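Side-chain contact in putative glycoside hydrolase (Bacteroides thetaiotaomicron VPI-5482, PDB 3HBZ), which is a putative glycoside hydrolase that binds calcium and may play a role in carbohydrate metabolism: residues N322-I325 against G326-L329. Numbering follows the deposited sequence.
Sequences NGAI and GSTL
A324 and S327 meet at the two ends of a tight turn, joined by a backbone bond and by the approach of their short side chains. N of S327 donates to O of A324 at 3.0 Å; the N-H runs nearly straight at the oxygen (164°) but reaches it from above the carbonyl plane. Beside this bond, the methyl CB of A324 lies 3.7 Å from OG of S327, a van der Waals contact. OG stands beside its own backbone N and anti to the carbonyl carbon, which brings the hydroxyl round to the A324 side of the turn, 3.2 Å from O of A324. Its hydrogen bonds go elsewhere, to D237 OD2 and G222 N, and because the same D237 oxygen accepts from N of A324, one carboxylate ties both ends of the turn. I325 and G326 form the corner. The I325 side chain sets off away from the G326 side, yet its CG2 branch, anti to the backbone N, lies 3.2 Å from N of G326; the side chain also packs on S165 of strand 158-165. G326 takes the positive phi (phi/psi 96°/-12°) of the third position of a type II turn, where glycine is commonly found. Just beyond, OG1 of T328 bonds back to O of G326 at 2.9 Å, again above the carbonyl plane, at the start of the strand. G326 and S327 hydrogen-bond through their backbones to T163, joining the chain to strand 158-165. The arrangement is a type II beta turn leading into strand 328-338 of the putative carbohydrate metabolism domain, away from the metal sites.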
loop_
_atom_site.group_PDB
_atom_site.type_symbol
_atom_site.label_atom_id
_atom_site.label_comp_id
_atom_site.label_asym_id
_atom_site.label_seq_id
_atom_site.Cartn_x
_atom_site.Cartn_y
_atom_site.Cartn_z
ATOM N N ASN A 322 -15.673 10.213 7.436
ATOM C CA ASN A 322 -16.352 11.393 6.970
ATOM C C ASN A 322 -16.177 11.517 5.482
ATOM O O ASN A 322 -15.048 11.672 4.989
ATOM C CB ASN A 322 -15.793 12.608 7.689
ATOM C CG ASN A 322 -15.944 12.488 9.172
ATOM O OD1 ASN A 322 -16.820 11.785 9.657
ATOM N ND2 ASN A 322 -15.085 13.158 9.906
ATOM N N GLY A 323 -17.281 11.496 4.753
ATOM C CA GLY A 323 -17.181 11.402 3.283
ATOM C C GLY A 323 -18.505 11.102 2.646
ATOM O O GLY A 323 -19.484 10.919 3.339
ATOM N N ALA A 324 -18.536 11.037 1.325
ATOM C CA ALA A 324 -19.780 10.696 0.629
ATOM C C ALA A 324 -19.629 9.398 -0.146
ATOM O O ALA A 324 -18.708 9.242 -0.968
ATOM C CB ALA A 324 -20.196 11.836 -0.298
ATOM N N ILE A 325 -20.557 8.481 0.052
ATOM C CA ILE A 325 -20.548 7.276 -0.721
ATOM C C ILE A 325 -20.685 7.681 -2.173
ATOM O O ILE A 325 -21.480 8.540 -2.503
ATOM C CB ILE A 325 -21.674 6.364 -0.309
ATOM C CG1 ILE A 325 -21.389 5.842 1.110
ATOM C CG2 ILE A 325 -21.843 5.183 -1.323
ATOM C CD1 ILE A 325 -22.696 5.242 1.797
ATOM N N GLY A 326 -19.895 7.070 -3.040
ATOM C CA GLY A 326 -19.934 7.405 -4.477
ATOM C C GLY A 326 -18.870 8.419 -4.900
ATOM O O GLY A 326 -18.671 8.623 -6.071
ATOM N N SER A 327 -18.186 9.071 -3.958
ATOM C CA SER A 327 -17.087 9.971 -4.340
ATOM C C SER A 327 -16.100 9.193 -5.168
ATOM O O SER A 327 -15.719 8.110 -4.756
ATOM C CB SER A 327 -16.422 10.612 -3.111
ATOM O OG SER A 327 -17.291 11.623 -2.596
ATOM N N THR A 328 -15.713 9.718 -6.349
ATOM C CA THR A 328 -14.908 8.977 -7.343
ATOM C C THR A 328 -13.713 9.808 -7.803
ATOM O O THR A 328 -13.884 10.904 -8.345
ATOM C CB THR A 328 -15.736 8.615 -8.565
ATOM O OG1 THR A 328 -16.865 7.852 -8.139
ATOM C CG2 THR A 328 -14.918 7.802 -9.628
ATOM N N LEU A 329 -12.510 9.293 -7.527
ATOM C CA LEU A 329 -11.268 9.885 -7.938
ATOM C C LEU A 329 -10.641 8.937 -8.956
ATOM O O LEU A 329 -10.408 7.768 -8.640
ATOM C CB LEU A 329 -10.328 10.085 -6.727
ATOM C CG LEU A 329 -8.928 10.643 -7.038
ATOM C CD1 LEU A 329 -8.955 12.115 -7.618
ATOM C CD2 LEU A 329 -8.048 10.600 -5.828
#